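PDB 4MRU: SusD homolog from Bacteroides thetaiotaomicron, which probably binds mucin O-glycans as a SusD-family outer-membrane lipoprotein with a TPR-like helical fold. Local coordinates for residues Ser248-Cys251 with Phe252-Lys256; Pro274-Asp277 with Lys278-Lys282. One frame throughout, in Å; residues are numbered along the deposited sequence.

Each contact closes within its own unbroken run of chain: contact 1 along helix 248-254 and the turn that ends it, contact 2 round the one-turn helix 276-279. Both are partly buried, about 20 Å from the chain centre; their centres lie about 17 Å apart and their nearest atoms about 6 Å, without touching. Contact 1 ends in a wide pi-type turn and relies on apolar and sulfur packing against the W255 indole. Contact 2 has a charged outer side, the D277-K278 salt bridge, and a buried side made by R275, Y279 and F280. N313 touches N253 of contact 1, with a weak bond to F252 O, and its backbone bonds to T281 of contact 2.

Contact 1 of 2, residues Ser248-Cys251 with Phe252-Lys256; sequences SALC and FNDWK
L250 and W255 meet at the C-terminal end of helix 248-254, where an alpha turn widens into a pi-type turn within the SusD-like, mostly helical fold. Backbone bonds trace the change. N253 N donates to A249 O at 2.8 Å in a nearly straight bond (163°), while F252 N reaches the same oxygen at 3.3 Å from above the carbonyl plane. One residue on, L250 O is also gripped twice: W255 N, five residues ahead, lies 2.7 Å from it, and D254 N sits above the carbonyl plane. The i-to-i+5 bond marks the wider turn; K256 then leaves the helix with positive phi.

Apolar packing follows from this turn, which brings the W255 indole back alongside the helix. L250 CB stands over the five-membered ring, 4.0 Å from its centroid, a CH-pi contact on the face that also meets L250 O and C251 N. The C251 thiol approaches the six-membered ring obliquely: with SG anti to its own carbonyl carbon (chi1 -58°), the sulfur comes to 3.8 Å from W255 CZ3. Farther round the helix, the F252 ring turns its edge to S248 O, and its other neighbours include F58, Y43 of helix 40-54 and R314, which makes a cation-pi contact.

The polar side chains of S248 and N253 find partners beyond the turn. S248 OG bonds back to N246 OD1, just before the helix, while N253 ND2 donates to the carbonyl of M316 and ties the helix to that loop. L250 and D254 cross obliquely on the more exposed side, where the leucine methyl CD2 lies 3.3 Å from carboxylate oxygen OD2 of D254.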
loop_
_atom_site.group_PDB
_atom_site.type_symbol
_atom_site.label_atom_id
_atom_site.label_comp_id
_atom_site.label_asym_id
_atom_site.label_seq_id
_atom_site.Cartn_x
_atom_site.Cartn_y
_atom_site.Cartn_z
ATOM N N SER A 248 -12.497 3.857 -9.855
ATOM C CA SER A 248 -11.124 4.355 -9.894
ATOM C C SER A 248 -10.611 4.428 -11.334
ATOM O O SER A 248 -9.663 5.160 -11.630
ATOM C CB SER A 248 -10.151 3.498 -9.046
ATOM O OG SER A 248 -9.783 2.254 -9.631
ATOM N N ALA A 249 -11.203 3.643 -12.228
ATOM C CA ALA A 249 -10.831 3.713 -13.637
ATOM C C ALA A 249 -11.078 5.097 -14.208
ATOM O O ALA A 249 -10.382 5.498 -15.146
ATOM C CB ALA A 249 -11.572 2.654 -14.452
ATOM N N LEU A 250 -12.064 5.831 -13.674
ATOM C CA LEU A 250 -12.313 7.198 -14.128
ATOM C C LEU A 250 -11.033 8.047 -14.046
ATOM O O LEU A 250 -10.734 8.800 -14.978
ATOM C CB LEU A 250 -13.402 7.897 -13.304
ATOM C CG LEU A 250 -14.786 7.298 -13.499
ATOM C CD1 LEU A 250 -15.716 7.821 -12.405
ATOM C CD2 LEU A 250 -15.336 7.577 -14.895
ATOM N N CYS A 251 -10.313 7.936 -12.930
ATOM C CA CYS A 251 -9.162 8.794 -12.635
ATOM C C CYS A 251 -8.099 8.687 -13.712
ATOM O O CYS A 251 -7.426 9.670 -14.015
ATOM C CB CYS A 251 -8.524 8.444 -11.278
ATOM S SG CYS A 251 -9.679 8.572 -9.865
ATOM N N PHE A 252 -7.945 7.485 -14.275
ATOM C CA PHE A 252 -6.851 7.187 -15.172
ATOM C C PHE A 252 -7.299 7.213 -16.621
ATOM O O PHE A 252 -6.614 7.741 -17.470
ATOM C CB PHE A 252 -6.272 5.814 -14.842
ATOM C CG PHE A 252 -5.643 5.740 -13.480
ATOM C CD1 PHE A 252 -4.326 6.112 -13.291
ATOM C CD2 PHE A 252 -6.382 5.298 -12.394
ATOM C CE1 PHE A 252 -3.741 6.070 -12.043
ATOM C CE2 PHE A 252 -5.802 5.212 -11.141
ATOM C CZ PHE A 252 -4.484 5.614 -10.957
ATOM N N ASN A 253 -8.449 6.622 -16.897
ATOM C CA ASN A 253 -8.926 6.428 -18.263
ATOM C C ASN A 253 -9.751 7.589 -18.794
ATOM O O ASN A 253 -9.742 7.832 -19.982
ATOM C CB ASN A 253 -9.752 5.138 -18.363
ATOM C CG ASN A 253 -8.892 3.886 -18.312
ATOM O OD1 ASN A 253 -7.651 3.938 -18.341
ATOM N ND2 ASN A 253 -9.554 2.729 -18.235
ATOM N N ASP A 254 -10.525 8.240 -17.951
ATOM C CA ASP A 254 -11.557 9.191 -18.422
ATOM C C ASP A 254 -11.188 10.581 -18.042
ATOM O O ASP A 254 -11.114 11.425 -18.896
ATOM C CB ASP A 254 -12.946 8.811 -17.886
ATOM C CG ASP A 254 -13.334 7.375 -18.322
ATOM O OD1 ASP A 254 -13.279 7.089 -19.538
ATOM O OD2 ASP A 254 -13.514 6.507 -17.461
ATOM N N TRP A 255 -10.920 10.811 -16.766
ATOM C CA TRP A 255 -10.366 12.112 -16.336
ATOM C C TRP A 255 -8.953 12.323 -16.838
ATOM O O TRP A 255 -8.562 13.454 -17.124
ATOM C CB TRP A 255 -10.315 12.208 -14.833
ATOM C CG TRP A 255 -11.597 11.989 -14.101
ATOM C CD1 TRP A 255 -12.849 11.809 -14.617
ATOM C CD2 TRP A 255 -11.732 11.921 -12.683
ATOM N NE1 TRP A 255 -13.756 11.606 -13.598
ATOM C CE2 TRP A 255 -13.092 11.700 -12.400
ATOM C CE3 TRP A 255 -10.827 12.033 -11.622
ATOM C CZ2 TRP A 255 -13.562 11.600 -11.105
ATOM C CZ3 TRP A 255 -11.300 11.925 -10.336
ATOM C CH2 TRP A 255 -12.646 11.681 -10.087
ATOM N N LYS A 256 -8.195 11.241 -16.920
ATOM C CA LYS A 256 -6.808 11.262 -17.382
ATOM C C LYS A 256 -5.925 12.212 -16.537
ATOM O O LYS A 256 -5.099 12.936 -17.090
ATOM C CB LYS A 256 -6.750 11.622 -18.884
ATOM C CG LYS A 256 -7.694 10.751 -19.734
ATOM C CD LYS A 256 -7.574 11.066 -21.215
ATOM C CE LYS A 256 -8.781 10.540 -21.952
ATOM N NZ LYS A 256 -8.554 10.543 -23.423
#

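Contact 2 of 2, residues Pro274-Asp277 with Lys278-Lys282; sequences PRRD and KYFTK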
loop_
_atom_site.group_PDB
_atom_site.type_symbol
_atom_site.label_atom_id
_atom_site.label_comp_id
_atom_site.label_asym_id
_atom_site.label_seq_id
_atom_site.Cartn_x
_atom_site.Cartn_y
_atom_site.Cartn_z
ATOM N N PRO A 274 8.480 -9.052 -18.450
ATOM C CA PRO A 274 7.313 -9.442 -19.232
ATOM C C PRO A 274 5.943 -8.973 -18.677
ATOM O O PRO A 274 4.966 -9.027 -19.401
ATOM C CB PRO A 274 7.377 -10.991 -19.217
ATOM C CG PRO A 274 8.810 -11.311 -18.939
ATOM C CD PRO A 274 9.277 -10.215 -18.003
ATOM N N ARG A 275 5.855 -8.478 -17.448
ATOM C CA ARG A 275 4.571 -7.994 -16.920
ATOM C C ARG A 275 4.142 -6.624 -17.444
ATOM O O ARG A 275 3.025 -6.158 -17.143
ATOM C CB ARG A 275 4.628 -7.934 -15.377
ATOM C CG ARG A 275 4.658 -9.302 -14.752
ATOM C CD ARG A 275 5.000 -9.231 -13.259
ATOM N NE ARG A 275 6.408 -8.924 -13.056
ATOM C CZ ARG A 275 7.041 -9.019 -11.887
ATOM N NH1 ARG A 275 6.402 -9.406 -10.801
ATOM N NH2 ARG A 275 8.330 -8.734 -11.809
ATOM N N ARG A 276 5.050 -5.930 -18.134
ATOM C CA ARG A 276 4.776 -4.562 -18.567
ATOM C C ARG A 276 3.505 -4.483 -19.399
ATOM O O ARG A 276 2.734 -3.569 -19.206
ATOM C CB ARG A 276 5.965 -3.990 -19.346
ATOM C CG ARG A 276 7.101 -3.563 -18.434
ATOM C CD ARG A 276 8.342 -3.167 -19.227
ATOM N NE ARG A 276 8.812 -4.273 -20.033
ATOM C CZ ARG A 276 9.644 -4.157 -21.069
ATOM N NH1 ARG A 276 10.139 -2.973 -21.426
ATOM N NH2 ARG A 276 10.000 -5.247 -21.741
ATOM N N ASP A 277 3.265 -5.447 -20.278
ATOM C CA ASP A 277 2.098 -5.338 -21.164
ATOM C C ASP A 277 0.806 -5.677 -20.433
ATOM O O ASP A 277 -0.261 -5.469 -20.976
ATOM C CB ASP A 277 2.244 -6.150 -22.464
ATOM C CG ASP A 277 2.007 -7.631 -22.292
ATOM O OD1 ASP A 277 2.274 -8.167 -21.202
ATOM O OD2 ASP A 277 1.506 -8.250 -23.257
ATOM N N LYS A 278 0.916 -6.174 -19.210
ATOM C CA LYS A 278 -0.244 -6.375 -18.340
ATOM C C LYS A 278 -0.443 -5.190 -17.385
ATOM O O LYS A 278 -1.532 -4.984 -16.883
ATOM C CB LYS A 278 -0.076 -7.646 -17.519
ATOM C CG LYS A 278 0.195 -8.911 -18.389
ATOM C CD LYS A 278 -1.022 -9.278 -19.170
ATOM C CE LYS A 278 -0.852 -10.619 -19.901
ATOM N NZ LYS A 278 0.427 -10.665 -20.636
ATOM N N TYR A 279 0.605 -4.430 -17.142
ATOM C CA TYR A 279 0.533 -3.278 -16.200
ATOM C C TYR A 279 0.188 -1.936 -16.850
ATOM O O TYR A 279 -0.486 -1.103 -16.246
ATOM C CB TYR A 279 1.870 -3.076 -15.537
ATOM C CG TYR A 279 2.190 -3.984 -14.368
ATOM C CD1 TYR A 279 1.642 -5.265 -14.258
ATOM C CD2 TYR A 279 3.047 -3.545 -13.359
ATOM C CE1 TYR A 279 1.932 -6.089 -13.159
ATOM C CE2 TYR A 279 3.337 -4.364 -12.262
ATOM C CZ TYR A 279 2.770 -5.640 -12.193
ATOM O OH TYR A 279 3.053 -6.469 -11.126
ATOM N N PHE A 280 0.724 -1.709 -18.055
ATOM C CA PHE A 280 0.761 -0.397 -18.682
ATOM C C PHE A 280 0.311 -0.406 -20.123
ATOM O O PHE A 280 0.384 -1.428 -20.806
ATOM C CB PHE A 280 2.186 0.137 -18.717
ATOM C CG PHE A 280 2.939 -0.003 -17.428
ATOM C CD1 PHE A 280 2.438 0.518 -16.246
ATOM C CD2 PHE A 280 4.199 -0.590 -17.419
ATOM C CE1 PHE A 280 3.140 0.412 -15.061
ATOM C CE2 PHE A 280 4.900 -0.703 -16.239
ATOM C CZ PHE A 280 4.367 -0.204 -15.057
ATOM N N THR A 281 -0.206 0.734 -20.569
ATOM C CA THR A 281 -0.392 0.985 -21.975
ATOM C C THR A 281 0.937 1.477 -22.586
ATOM O O THR A 281 1.828 2.008 -21.884
ATOM C CB THR A 281 -1.463 2.067 -22.222
ATOM O OG1 THR A 281 -1.021 3.295 -21.643
ATOM C CG2 THR A 281 -2.772 1.682 -21.579
ATOM N N LYS A 282 1.061 1.251 -23.889
ATOM C CA LYS A 282 2.155 1.758 -24.688
ATOM C C LYS A 282 1.828 3.117 -25.237
ATOM O O LYS A 282 0.665 3.393 -25.528
ATOM C CB LYS A 282 2.410 0.831 -25.878
ATOM C CG LYS A 282 3.088 -0.473 -25.509
ATOM C CD LYS A 282 3.623 -1.152 -26.764
ATOM C CE LYS A 282 4.612 -2.262 -26.420
ATOM N NZ LYS A 282 5.045 -3.024 -27.637
HETATM O O HOH W 1 -0.119 -3.296 -22.732
#
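The one-turn helix 276-279, with the turn leading into it and the extended chain leaving it, frames this contact, in which R275 and R276 carbonyls hold the backbone of K278 to F280. R275 O takes two donors: Y279 N at 3.0 Å, nearly along the C=O axis, and K278 N at the same distance but well above the carbonyl plane. F280 N closes the turn on R276 O at 3.0 Å, and beyond it the chain leaves helical geometry. A water spans this exit, donating to both D277 O and F280 O, 2.8 Å and 2.7 Å away.

On the outer side, D277 and K278 run side by side. The aspartate CG is set between its backbone N and carbonyl carbon (chi1 78°), and the lysine folds back through bends at chi2 and chi4, which brings NZ to 3.2 Å from D277 OD1. The ammonium meets that oxygen on its syn side, 25° out of the carboxylate plane. A methionine at K278 would probably leave the D277 carboxylate without this charged mate and freer to turn.

The buried side is made by R275 and Y279, which point the same way. R275 CB lies over one face of the phenol ring, 3.9 Å from Y279 CE1, while the guanidinium plane is turned 50° from the ring. Beyond the contact R275 NH2 forms a salt bridge with D273, and Y279 OH bonds to the carbonyl of I421. Y279 CB in turn rests over the centre of the F280 ring, 3.5 Å above its plane, and F280 meets F424 edge-to-face. A carbonyl shared by donors three and four residues ahead is what a 3-10 turn overlapping an alpha turn gives, as in this one-turn helix.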